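Local coordinates for uncharacterized protein Atu1656 (PDB 2OJH) that is of unknown function but belongs to the TolB family and folds as a six-bladed beta-propeller, a fold that commonly serves as a binding scaffold, at residues A[154-159]-A[165-170]; A[110-115]-A[143-148]; A[178-181]-A[186-189]; A[200-203]-A[208-211]. All coordinates share one frame; numbering follows the deposited sequence.

The four contacts lie in three consecutive blades of a six-bladed beta-propeller. Contact 1 (154-159 with 165-170) is the outer hairpin of one blade; contact 2 (110-115 with 143-148) joins that blade to the preceding one. Contacts 3 (178-181 with 186-189) and 4 (200-203 with 208-211) are the inner and outer hairpins of the following blade, their centres about 9 Å apart and tied by backbone bonds such as Phe-189 O to Trp-200 N, 2.8 Å. Blade meets blade again where Leu-168 CD1 packs 3.6 Å from Ile-187 CD1. Contacts 1 and 2, centres about 11 Å apart, are joined by the hydrogen bond between Glu-165 OE2 and Tyr-145 OH, 2.6 Å. Contacts 2 and 4 do not touch.

Contact 1: residues A[154-159]-A[165-170]; sequences DIYSMD and ETRLTH
The Tyr-156 ring is met obliquely by two chains of the opposing strand, Arg-167 CG lying 3.5 Å from Tyr-156 CE1 while Glu-165 CG meets Tyr-156 CD1, and Arg-149 is its cation-pi partner. The guanidinium of Arg-167, its plane only 23° from that of the ring, has the imidazole CD2 of His-170 over one face, toward the rim, and Asp-154 OD2 at its edge. These groups belong to an antiparallel hairpin, the outer pair of strands in a beta-propeller blade. Long, flexible chains suit the blade's outer strand, since their methylenes cover an aromatic and their charged ends go on to polar partners. Arg-167 swings CG away from its own amide nitrogen (chi1 -169°) and stays extended to NE, which carries the guanidinium past the phenol to a salt bridge: NH2, 2.9 Å from Asp-154 OD2, meets the syn side of that oxygen, tilted well out of the carboxylate plane, and NE adds a weak bond. Glu-165 reaches across strand 152-159 to Tyr-145 OH and Arg-149 of strand 142-149. Paired backbone bonds join Ser-157 and Thr-166, and Leu-168 N reaches Ile-155 O at 2.7 Å. Where the strand pairing gives out, a threonine hydroxyl takes over: Thr-169 OG1 donates to Asp-154 OD1 at 2.7 Å and accepts the nearly straight bond from Ile-155 N at 3.0 Å, N-H...O angle 171°.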
loop_
_atom_site.group_PDB
_atom_site.type_symbol
_atom_site.label_atom_id
_atom_site.label_comp_id
_atom_site.label_asym_id
_atom_site.label_seq_id
_atom_site.Cartn_x
_atom_site.Cartn_y
_atom_site.Cartn_z
ATOM N N ASP A 154 -1.775 -11.572 -10.418
ATOM C CA ASP A 154 -3.141 -11.672 -9.915
ATOM C C ASP A 154 -3.315 -11.245 -8.481
ATOM O O ASP A 154 -2.336 -11.192 -7.694
ATOM C CB ASP A 154 -3.679 -13.108 -10.042
ATOM C CG ASP A 154 -4.148 -13.434 -11.445
ATOM O OD1 ASP A 154 -4.889 -12.620 -12.063
ATOM O OD2 ASP A 154 -3.756 -14.515 -11.924
ATOM N N ILE A 155 -4.582 -11.010 -8.134
ATOM C CA ILE A 155 -4.969 -10.710 -6.769
ATOM C C ILE A 155 -5.263 -12.014 -6.074
ATOM O O ILE A 155 -6.006 -12.860 -6.601
ATOM C CB ILE A 155 -6.231 -9.798 -6.748
ATOM C CG1 ILE A 155 -6.018 -8.548 -7.654
ATOM C CG2 ILE A 155 -6.639 -9.439 -5.302
ATOM C CD1 ILE A 155 -4.759 -7.698 -7.337
ATOM N N TYR A 156 -4.669 -12.179 -4.894
ATOM C CA TYR A 156 -4.866 -13.375 -4.081
ATOM C C TYR A 156 -5.281 -12.918 -2.701
ATOM O O TYR A 156 -5.033 -11.764 -2.314
ATOM C CB TYR A 156 -3.552 -14.178 -3.932
ATOM C CG TYR A 156 -3.128 -14.866 -5.188
ATOM C CD1 TYR A 156 -3.516 -16.175 -5.448
ATOM C CD2 TYR A 156 -2.378 -14.187 -6.160
ATOM C CE1 TYR A 156 -3.172 -16.797 -6.659
ATOM C CE2 TYR A 156 -2.038 -14.802 -7.362
ATOM C CZ TYR A 156 -2.438 -16.104 -7.598
ATOM O OH TYR A 156 -2.085 -16.725 -8.764
ATOM N N SER A 157 -5.878 -13.830 -1.930
ATOM C CA SER A 157 -6.035 -13.592 -0.519
ATOM C C SER A 157 -5.626 -14.855 0.232
ATOM O O SER A 157 -5.602 -15.949 -0.341
ATOM C CB SER A 157 -7.474 -13.189 -0.189
ATOM O OG SER A 157 -8.361 -14.245 -0.485
HETATM N N MSE A 158 -5.256 -14.706 1.489
HETATM C CA MSE A 158 -4.894 -15.865 2.285
HETATM C C MSE A 158 -5.564 -15.751 3.622
HETATM O O MSE A 158 -5.654 -14.666 4.182
HETATM C CB MSE A 158 -3.373 -15.981 2.445
HETATM C CG MSE A 158 -2.922 -17.006 3.501
HETATM SE SE MSE A 158 -1.039 -17.427 3.307
HETATM C CE MSE A 158 -1.011 -18.080 1.486
ATOM N N ASP A 159 -6.044 -16.887 4.114
ATOM C CA ASP A 159 -6.508 -17.024 5.474
ATOM C C ASP A 159 -5.281 -17.316 6.346
ATOM O O ASP A 159 -4.577 -18.304 6.146
ATOM C CB ASP A 159 -7.551 -18.155 5.527
ATOM C CG ASP A 159 -8.047 -18.431 6.932
ATOM O OD1 ASP A 159 -7.336 -19.136 7.685
ATOM O OD2 ASP A 159 -9.149 -17.944 7.279
ATOM N N GLU A 165 -4.356 -20.341 0.110
ATOM C CA GLU A 165 -4.282 -19.269 -0.868
ATOM C C GLU A 165 -5.489 -19.319 -1.817
ATOM O O GLU A 165 -5.852 -20.397 -2.318
ATOM C CB GLU A 165 -2.954 -19.401 -1.629
ATOM C CG GLU A 165 -2.771 -18.540 -2.857
ATOM C CD GLU A 165 -1.364 -18.671 -3.433
ATOM O OE1 GLU A 165 -1.117 -19.626 -4.211
ATOM O OE2 GLU A 165 -0.491 -17.820 -3.109
ATOM N N THR A 166 -6.111 -18.166 -2.039
ATOM C CA THR A 166 -7.290 -18.051 -2.890
ATOM C C THR A 166 -7.002 -17.050 -3.993
ATOM O O THR A 166 -6.611 -15.914 -3.718
ATOM C CB THR A 166 -8.519 -17.570 -2.101
ATOM O OG1 THR A 166 -8.928 -18.600 -1.201
ATOM C CG2 THR A 166 -9.696 -17.244 -3.029
ATOM N N ARG A 167 -7.210 -17.480 -5.234
ATOM C CA ARG A 167 -6.959 -16.641 -6.394
ATOM C C ARG A 167 -8.246 -15.863 -6.751
ATOM O O ARG A 167 -9.298 -16.476 -6.993
ATOM C CB ARG A 167 -6.527 -17.547 -7.543
ATOM C CG ARG A 167 -5.992 -16.809 -8.731
ATOM C CD ARG A 167 -5.496 -17.747 -9.783
ATOM N NE ARG A 167 -5.230 -17.034 -11.025
ATOM C CZ ARG A 167 -4.992 -17.615 -12.190
ATOM N NH1 ARG A 167 -5.018 -18.940 -12.284
ATOM N NH2 ARG A 167 -4.752 -16.872 -13.269
ATOM N N LEU A 168 -8.173 -14.531 -6.768
ATOM C CA LEU A 168 -9.371 -13.698 -6.965
ATOM C C LEU A 168 -9.513 -13.114 -8.350
ATOM O O LEU A 168 -10.618 -12.759 -8.758
ATOM C CB LEU A 168 -9.440 -12.573 -5.926
ATOM C CG LEU A 168 -9.537 -13.106 -4.490
ATOM C CD1 LEU A 168 -9.281 -11.994 -3.527
ATOM C CD2 LEU A 168 -10.896 -13.757 -4.189
ATOM N N THR A 169 -8.398 -12.975 -9.053
ATOM C CA THR A 169 -8.436 -12.622 -10.465
ATOM C C THR A 169 -7.711 -13.720 -11.218
ATOM O O THR A 169 -6.926 -14.459 -10.630
ATOM C CB THR A 169 -7.847 -11.217 -10.773
ATOM O OG1 THR A 169 -6.458 -11.164 -10.415
ATOM C CG2 THR A 169 -8.599 -10.133 -10.022
ATOM N N HIS A 170 -7.984 -13.818 -12.511
ATOM C CA HIS A 170 -7.527 -14.936 -13.296
ATOM C C HIS A 170 -6.894 -14.474 -14.609
ATOM O O HIS A 170 -7.261 -14.930 -15.678
ATOM C CB HIS A 170 -8.681 -15.947 -13.493
ATOM C CG HIS A 170 -9.163 -16.546 -12.205
ATOM N ND1 HIS A 170 -10.132 -15.949 -11.425
ATOM C CD2 HIS A 170 -8.759 -17.646 -11.525
ATOM C CE1 HIS A 170 -10.317 -16.668 -10.329
ATOM N NE2 HIS A 170 -9.500 -17.706 -10.370
#

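Contact 2: residues A[110-115]-A[143-148]; sequences SAIYLL and FTYCGI
Ile-112 points its branched side chain at the strand of the next blade, where CG2 meets Phe-143 while CD1 sits chiefly on Tyr-145 and also approaches Phe-143 CE1. The Ile-112 and Phe-143 side chains run antiparallel alongside one another, which brings Ile-112 CG2 to 3.9 Å from Phe-143 CE1. Ile-112 CD1 comes in at a slant to Tyr-145, 3.4 Å from Tyr-145 CB and almost as near to CG, at the root of the ring. With CG1 anti to the carbonyl carbon (chi1 -66°), CG2 falls anti to the backbone N and turns to Phe-143, while the extended chi2 sends CD1 to Tyr-145. A beta-branched isoleucine thus offers two apolar arms, and the aromatics give broad surfaces to bury against them. The strands themselves are not paired, for the nearest CA atoms, those of Ile-112 and Tyr-145, are 8.8 Å apart. This is the face-to-face packing of adjacent propeller blades. Trp-133 also touches both Ile-112 and Phe-143, enlarging the apolar cluster. A directional link lies beside it, Ser-110 bonding Ser-131 through backbone and hydroxyl; among Ile-112, Phe-143 and Tyr-145 only carbon meets carbon, which implies that shape and burial hold these three together.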
loop_
_atom_site.group_PDB
_atom_site.type_symbol
_atom_site.label_atom_id
_atom_site.label_comp_id
_atom_site.label_asym_id
_atom_site.label_seq_id
_atom_site.Cartn_x
_atom_site.Cartn_y
_atom_site.Cartn_z
ATOM N N SER A 110 10.351 -11.678 -3.706
ATOM C CA SER A 110 9.454 -11.254 -2.629
ATOM C C SER A 110 8.612 -12.386 -2.058
ATOM O O SER A 110 7.912 -13.073 -2.810
ATOM C CB SER A 110 8.523 -10.153 -3.128
ATOM O OG SER A 110 7.741 -9.657 -2.049
ATOM N N ALA A 111 8.681 -12.553 -0.735
ATOM C CA ALA A 111 7.856 -13.495 0.013
ATOM C C ALA A 111 7.247 -12.764 1.205
ATOM O O ALA A 111 7.897 -11.906 1.832
ATOM C CB ALA A 111 8.721 -14.676 0.528
ATOM N N ILE A 112 6.002 -13.111 1.527
ATOM C CA ILE A 112 5.230 -12.407 2.545
ATOM C C ILE A 112 5.474 -13.081 3.904
ATOM O O ILE A 112 5.502 -14.311 4.004
ATOM C CB ILE A 112 3.719 -12.353 2.156
ATOM C CG1 ILE A 112 3.527 -11.475 0.897
ATOM C CG2 ILE A 112 2.898 -11.775 3.276
ATOM C CD1 ILE A 112 2.078 -11.545 0.348
ATOM N N TYR A 113 5.694 -12.277 4.939
ATOM C CA TYR A 113 5.839 -12.808 6.314
ATOM C C TYR A 113 4.981 -11.974 7.262
ATOM O O TYR A 113 4.664 -10.823 6.960
ATOM C CB TYR A 113 7.283 -12.690 6.790
ATOM C CG TYR A 113 8.300 -13.416 5.933
ATOM C CD1 TYR A 113 8.769 -12.856 4.739
ATOM C CD2 TYR A 113 8.811 -14.643 6.341
ATOM C CE1 TYR A 113 9.702 -13.540 3.950
ATOM C CE2 TYR A 113 9.753 -15.323 5.586
ATOM C CZ TYR A 113 10.186 -14.763 4.385
ATOM O OH TYR A 113 11.116 -15.447 3.643
ATOM N N LEU A 114 4.639 -12.533 8.417
ATOM C CA LEU A 114 4.055 -11.774 9.528
ATOM C C LEU A 114 5.062 -11.810 10.657
ATOM O O LEU A 114 5.820 -12.764 10.762
ATOM C CB LEU A 114 2.768 -12.445 10.057
ATOM C CG LEU A 114 1.635 -12.676 9.043
ATOM C CD1 LEU A 114 0.409 -13.177 9.785
ATOM C CD2 LEU A 114 1.337 -11.419 8.293
ATOM N N LEU A 115 5.081 -10.769 11.485
ATOM C CA LEU A 115 5.914 -10.746 12.681
ATOM C C LEU A 115 5.242 -9.883 13.768
ATOM O O LEU A 115 4.313 -9.140 13.472
ATOM C CB LEU A 115 7.330 -10.240 12.360
ATOM C CG LEU A 115 7.476 -8.764 12.008
ATOM C CD1 LEU A 115 8.822 -8.227 12.504
ATOM C CD2 LEU A 115 7.300 -8.626 10.505
ATOM N N PHE A 143 -5.455 -11.662 4.591
ATOM C CA PHE A 143 -4.818 -10.539 3.901
ATOM C C PHE A 143 -4.831 -10.748 2.403
ATOM O O PHE A 143 -5.054 -11.857 1.904
ATOM C CB PHE A 143 -3.401 -10.268 4.419
ATOM C CG PHE A 143 -2.431 -11.432 4.231
ATOM C CD1 PHE A 143 -1.785 -11.633 3.018
ATOM C CD2 PHE A 143 -2.167 -12.314 5.287
ATOM C CE1 PHE A 143 -0.892 -12.698 2.837
ATOM C CE2 PHE A 143 -1.274 -13.384 5.109
ATOM C CZ PHE A 143 -0.640 -13.568 3.881
ATOM N N THR A 144 -4.626 -9.669 1.666
ATOM C CA THR A 144 -4.673 -9.750 0.225
ATOM C C THR A 144 -3.325 -9.309 -0.345
ATOM O O THR A 144 -2.583 -8.543 0.308
ATOM C CB THR A 144 -5.852 -8.917 -0.316
ATOM O OG1 THR A 144 -5.985 -9.108 -1.728
ATOM C CG2 THR A 144 -5.657 -7.422 -0.013
ATOM N N TYR A 145 -3.009 -9.749 -1.568
ATOM C CA TYR A 145 -1.680 -9.505 -2.134
ATOM C C TYR A 145 -1.619 -9.685 -3.625
ATOM O O TYR A 145 -2.544 -10.253 -4.251
ATOM C CB TYR A 145 -0.626 -10.409 -1.467
ATOM C CG TYR A 145 -0.866 -11.918 -1.502
ATOM C CD1 TYR A 145 -1.783 -12.527 -0.631
ATOM C CD2 TYR A 145 -0.118 -12.743 -2.343
ATOM C CE1 TYR A 145 -1.993 -13.898 -0.657
ATOM C CE2 TYR A 145 -0.306 -14.114 -2.359
ATOM C CZ TYR A 145 -1.252 -14.694 -1.506
ATOM O OH TYR A 145 -1.437 -16.069 -1.486
ATOM N N CYS A 146 -0.533 -9.201 -4.220
ATOM C CA CYS A 146 -0.310 -9.416 -5.656
ATOM C C CYS A 146 0.609 -10.629 -5.695
ATOM O O CYS A 146 1.611 -10.675 -4.949
ATOM C CB CYS A 146 0.380 -8.222 -6.309
ATOM S SG CYS A 146 0.778 -8.523 -8.074
ATOM N N GLY A 147 0.217 -11.652 -6.461
ATOM C CA GLY A 147 1.058 -12.809 -6.688
ATOM C C GLY A 147 1.403 -12.883 -8.153
ATOM O O GLY A 147 0.509 -12.756 -9.008
ATOM N N ILE A 148 2.685 -13.078 -8.467
ATOM C CA ILE A 148 3.062 -13.279 -9.869
ATOM C C ILE A 148 3.361 -14.755 -10.052
ATOM O O ILE A 148 4.144 -15.333 -9.279
ATOM C CB ILE A 148 4.255 -12.396 -10.331
ATOM C CG1 ILE A 148 3.998 -10.931 -9.997
ATOM C CG2 ILE A 148 4.481 -12.513 -11.855
ATOM C CD1 ILE A 148 5.278 -10.099 -9.996
#

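Contact 3: residues A[178-181]-A[186-189]; sequences PDYS and WIYF
Ile-187 fits closely between Pro-178 and Tyr-180, and this is the tight side of the contact. Its CG2 presses on Pro-178 CB at 3.4 Å, shorter than the usual van der Waals separation, while CG1 lies over one face of the Tyr-180 ring, 4.0 Å from the centroid and 21° off the normal, a CH-pi contact. The isoleucine and tyrosine side chains run side by side and point the same way; with Ile-187 CG1 anti to the carbonyl carbon (chi1 -73°), CG2 is left to face the proline. A beta-branched residue suits this place because its two arms serve two neighbours at once. Thr-144 of the preceding blade touches all three residues. Strands 175-180 and 186-191 form the inner antiparallel hairpin of a beta-propeller blade, and Asp-179 and Tyr-188 are its hydrogen-bonded pair, Asp-179 N to Tyr-188 O and Tyr-188 N to Asp-179 O both 2.8 Å. On the face that carries these two the packing is looser, although it too is buried: Ser-181 CB merely meets the edge of the Tyr-188 ring at 4.0 Å. The polar ends leave for other partners, Asp-179 OD2 for His-223 and Tyr-188 OH for Met-256 O and Arg-201. Toward the turn, Ser-181 N donates to Trp-186 O at 2.8 Å, and Ser-181 OG accepts from Trp-186 N at 3.1 Å while also bonding Asp-183.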
loop_
_atom_site.group_PDB
_atom_site.type_symbol
_atom_site.label_atom_id
_atom_site.label_comp_id
_atom_site.label_asym_id
_atom_site.label_seq_id
_atom_site.Cartn_x
_atom_site.Cartn_y
_atom_site.Cartn_z
ATOM N N PRO A 178 -3.863 -4.691 -4.269
ATOM C CA PRO A 178 -5.158 -4.918 -3.622
ATOM C C PRO A 178 -5.267 -4.355 -2.214
ATOM O O PRO A 178 -4.329 -4.502 -1.403
ATOM C CB PRO A 178 -5.270 -6.448 -3.576
ATOM C CG PRO A 178 -3.870 -6.939 -3.591
ATOM C CD PRO A 178 -3.024 -5.913 -4.269
ATOM N N ASP A 179 -6.420 -3.787 -1.880
ATOM C CA ASP A 179 -6.629 -3.299 -0.499
ATOM C C ASP A 179 -8.137 -3.398 -0.220
ATOM O O ASP A 179 -8.942 -3.166 -1.105
ATOM C CB ASP A 179 -6.112 -1.852 -0.417
ATOM C CG ASP A 179 -5.989 -1.320 1.003
ATOM O OD1 ASP A 179 -6.266 -2.064 1.958
ATOM O OD2 ASP A 179 -5.578 -0.139 1.153
ATOM N N TYR A 180 -8.516 -3.792 0.989
ATOM C CA TYR A 180 -9.926 -4.004 1.305
ATOM C C TYR A 180 -10.735 -2.727 1.511
ATOM O O TYR A 180 -10.223 -1.733 2.032
ATOM C CB TYR A 180 -10.054 -4.787 2.601
ATOM C CG TYR A 180 -9.572 -6.211 2.547
ATOM C CD1 TYR A 180 -8.213 -6.514 2.662
ATOM C CD2 TYR A 180 -10.472 -7.259 2.386
ATOM C CE1 TYR A 180 -7.774 -7.849 2.645
ATOM C CE2 TYR A 180 -10.042 -8.571 2.353
ATOM C CZ TYR A 180 -8.692 -8.863 2.487
ATOM O OH TYR A 180 -8.290 -10.191 2.473
ATOM N N SER A 181 -12.017 -2.770 1.155
ATOM C CA SER A 181 -12.961 -1.778 1.662
ATOM C C SER A 181 -13.195 -2.079 3.156
ATOM O O SER A 181 -13.086 -3.247 3.563
ATOM C CB SER A 181 -14.278 -1.831 0.885
ATOM O OG SER A 181 -14.904 -3.099 1.008
ATOM N N TRP A 186 -15.375 -5.845 -0.410
ATOM C CA TRP A 186 -14.625 -5.619 -1.647
ATOM C C TRP A 186 -13.126 -5.514 -1.414
ATOM O O TRP A 186 -12.672 -5.089 -0.341
ATOM C CB TRP A 186 -15.079 -4.316 -2.315
ATOM C CG TRP A 186 -16.499 -4.291 -2.779
ATOM C CD1 TRP A 186 -17.571 -3.783 -2.103
ATOM C CD2 TRP A 186 -17.004 -4.767 -4.037
ATOM N NE1 TRP A 186 -18.718 -3.931 -2.854
ATOM C CE2 TRP A 186 -18.397 -4.532 -4.044
ATOM C CE3 TRP A 186 -16.416 -5.376 -5.155
ATOM C CZ2 TRP A 186 -19.207 -4.870 -5.131
ATOM C CZ3 TRP A 186 -17.225 -5.725 -6.234
ATOM C CH2 TRP A 186 -18.608 -5.462 -6.211
ATOM N N ILE A 187 -12.366 -5.857 -2.456
ATOM C CA ILE A 187 -10.937 -5.562 -2.516
ATOM C C ILE A 187 -10.765 -4.662 -3.754
ATOM O O ILE A 187 -11.167 -5.059 -4.835
ATOM C CB ILE A 187 -10.106 -6.853 -2.653
ATOM C CG1 ILE A 187 -10.096 -7.635 -1.311
ATOM C CG2 ILE A 187 -8.663 -6.534 -3.123
ATOM C CD1 ILE A 187 -9.775 -9.107 -1.476
ATOM N N TYR A 188 -10.204 -3.464 -3.576
ATOM C CA TYR A 188 -9.921 -2.547 -4.689
ATOM C C TYR A 188 -8.488 -2.833 -5.133
ATOM O O TYR A 188 -7.608 -3.185 -4.303
ATOM C CB TYR A 188 -10.035 -1.076 -4.241
ATOM C CG TYR A 188 -11.463 -0.574 -4.058
ATOM C CD1 TYR A 188 -12.299 -1.072 -3.047
ATOM C CD2 TYR A 188 -11.995 0.393 -4.928
ATOM C CE1 TYR A 188 -13.643 -0.605 -2.921
ATOM C CE2 TYR A 188 -13.299 0.861 -4.792
ATOM C CZ TYR A 188 -14.110 0.362 -3.796
ATOM O OH TYR A 188 -15.383 0.841 -3.699
ATOM N N PHE A 189 -8.258 -2.721 -6.439
ATOM C CA PHE A 189 -6.958 -3.051 -7.025
ATOM C C PHE A 189 -6.862 -2.335 -8.374
ATOM O O PHE A 189 -7.813 -1.630 -8.768
ATOM C CB PHE A 189 -6.797 -4.587 -7.147
ATOM C CG PHE A 189 -7.731 -5.229 -8.161
ATOM C CD1 PHE A 189 -9.059 -5.545 -7.829
ATOM C CD2 PHE A 189 -7.277 -5.509 -9.445
ATOM C CE1 PHE A 189 -9.914 -6.108 -8.763
ATOM C CE2 PHE A 189 -8.138 -6.091 -10.405
ATOM C CZ PHE A 189 -9.467 -6.382 -10.057
#

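Contact 4: residues A[200-203]-A[208-211]; sequences WRVR and SVER
Arg-211 lays its methylenes over one face of the Trp-200 indole, the chief apolar feature of this antiparallel hairpin. Arg-211 CB stands 3.7 Å from the centroid of the six-membered ring and just 6° off its normal, a CH-pi contact, and Arg-211 CG continues over Trp-200 CE2. Arginine fits here because it is long enough to span the broad indole and still bond Thr-213 O and Asp-214 beyond it. The charged pair occupies the other face, where Arg-201 and Glu-210 run side by side. Arg-201 NE and NH1 both reach Glu-210 OE2 at 2.8 Å, and that oxygen lies in the guanidinium plane; NE comes from above the carboxylate plane, 40° out of it, and NH1 nearly along the C-O axis. Two bonds to one atom, though bent, would limit the rotation of the guanidinium. Backbone bonds complete the hairpin: Arg-201 and Glu-210 exchange a pair, and Arg-203 N donates to Ser-208 O, a bond less certain because Ser-208 has two conformers. On its inner side, strand 198-203 pairs with strand 186-191, Trp-200 with Phe-189 and Val-202 with Ile-187, while Trp-186 of that strand meets Arg-201 and Arg-203 in cation-pi contacts; strand 209-211 is the outermost of the four.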
loop_
_atom_site.group_PDB
_atom_site.type_symbol
_atom_site.label_atom_id
_atom_site.label_comp_id
_atom_site.label_asym_id
_atom_site.label_seq_id
_atom_site.Cartn_x
_atom_site.Cartn_y
_atom_site.Cartn_z
ATOM N N TRP A 200 -10.107 -1.122 -10.287
ATOM C CA TRP A 200 -11.183 -2.102 -10.331
ATOM C C TRP A 200 -11.452 -2.547 -8.891
ATOM O O TRP A 200 -10.662 -2.262 -7.975
ATOM C CB TRP A 200 -10.781 -3.313 -11.188
ATOM C CG TRP A 200 -10.769 -3.038 -12.700
ATOM C CD1 TRP A 200 -9.857 -2.288 -13.399
ATOM C CD2 TRP A 200 -11.693 -3.531 -13.653
ATOM N NE1 TRP A 200 -10.167 -2.276 -14.750
ATOM C CE2 TRP A 200 -11.298 -3.032 -14.930
ATOM C CE3 TRP A 200 -12.832 -4.341 -13.564
ATOM C CZ2 TRP A 200 -11.998 -3.317 -16.085
ATOM C CZ3 TRP A 200 -13.537 -4.619 -14.723
ATOM C CH2 TRP A 200 -13.114 -4.116 -15.972
ATOM N N ARG A 201 -12.585 -3.202 -8.681
ATOM C CA ARG A 201 -12.813 -3.874 -7.417
ATOM C C ARG A 201 -13.414 -5.265 -7.612
ATOM O O ARG A 201 -14.210 -5.472 -8.506
ATOM C CB ARG A 201 -13.663 -3.008 -6.474
ATOM C CG ARG A 201 -15.085 -2.739 -6.937
ATOM C CD ARG A 201 -15.852 -1.984 -5.861
ATOM N NE ARG A 201 -17.279 -1.953 -6.148
ATOM C CZ ARG A 201 -18.192 -1.337 -5.403
ATOM N NH1 ARG A 201 -19.468 -1.386 -5.771
ATOM N NH2 ARG A 201 -17.839 -0.678 -4.302
ATOM N N VAL A 202 -13.002 -6.213 -6.765
ATOM C CA VAL A 202 -13.509 -7.580 -6.824
ATOM C C VAL A 202 -14.125 -7.934 -5.467
ATOM O O VAL A 202 -13.626 -7.483 -4.430
ATOM C CB VAL A 202 -12.380 -8.605 -7.219
ATOM C CG1 VAL A 202 -11.229 -8.639 -6.181
ATOM C CG2 VAL A 202 -12.964 -10.001 -7.457
ATOM N N ARG A 203 -15.198 -8.729 -5.459
ATOM C CA ARG A 203 -15.773 -9.172 -4.181
ATOM C C ARG A 203 -14.773 -10.064 -3.453
ATOM O O ARG A 203 -14.021 -10.802 -4.102
ATOM C CB ARG A 203 -17.070 -9.966 -4.398
ATOM C CG ARG A 203 -18.241 -9.188 -4.992
ATOM C CD ARG A 203 -18.781 -8.125 -4.066
ATOM N NE ARG A 203 -18.760 -8.505 -2.658
ATOM C CZ ARG A 203 -19.658 -9.288 -2.079
ATOM N NH1 ARG A 203 -19.538 -9.568 -0.788
ATOM N NH2 ARG A 203 -20.667 -9.789 -2.780
ATOM N N SER A 208 -17.736 -11.465 -8.297
ATOM C CA SER A 208 -17.933 -10.392 -9.242
ATOM C C SER A 208 -16.777 -9.411 -9.136
ATOM O O SER A 208 -16.074 -9.342 -8.120
ATOM C CB SER A 208 -19.285 -9.695 -9.069
ATOM O OG SER A 208 -19.249 -8.691 -8.074
ATOM N N VAL A 209 -16.583 -8.683 -10.235
ATOM C CA VAL A 209 -15.517 -7.696 -10.405
ATOM C C VAL A 209 -16.112 -6.561 -11.247
ATOM O O VAL A 209 -17.007 -6.796 -12.062
ATOM C CB VAL A 209 -14.265 -8.331 -11.100
ATOM C CG1 VAL A 209 -14.590 -8.806 -12.531
ATOM C CG2 VAL A 209 -13.058 -7.381 -11.095
ATOM N N GLU A 210 -15.631 -5.339 -11.048
ATOM C CA GLU A 210 -16.157 -4.167 -11.783
ATOM C C GLU A 210 -15.178 -2.995 -11.848
ATOM O O GLU A 210 -14.325 -2.838 -10.979
ATOM C CB GLU A 210 -17.509 -3.718 -11.223
ATOM C CG GLU A 210 -17.476 -3.421 -9.757
ATOM C CD GLU A 210 -18.867 -3.208 -9.157
ATOM O OE1 GLU A 210 -19.820 -3.952 -9.488
ATOM O OE2 GLU A 210 -19.009 -2.291 -8.344
ATOM N N ARG A 211 -15.309 -2.184 -12.895
ATOM C CA ARG A 211 -14.375 -1.105 -13.146
ATOM C C ARG A 211 -14.768 0.105 -12.309
ATOM O O ARG A 211 -15.953 0.462 -12.245
ATOM C CB ARG A 211 -14.369 -0.740 -14.631
ATOM C CG ARG A 211 -13.225 0.144 -15.052
ATOM C CD ARG A 211 -13.301 0.407 -16.522
ATOM N NE ARG A 211 -12.271 1.329 -16.985
ATOM C CZ ARG A 211 -12.070 1.637 -18.264
ATOM N NH1 ARG A 211 -12.810 1.074 -19.224
ATOM N NH2 ARG A 211 -11.118 2.504 -18.593
#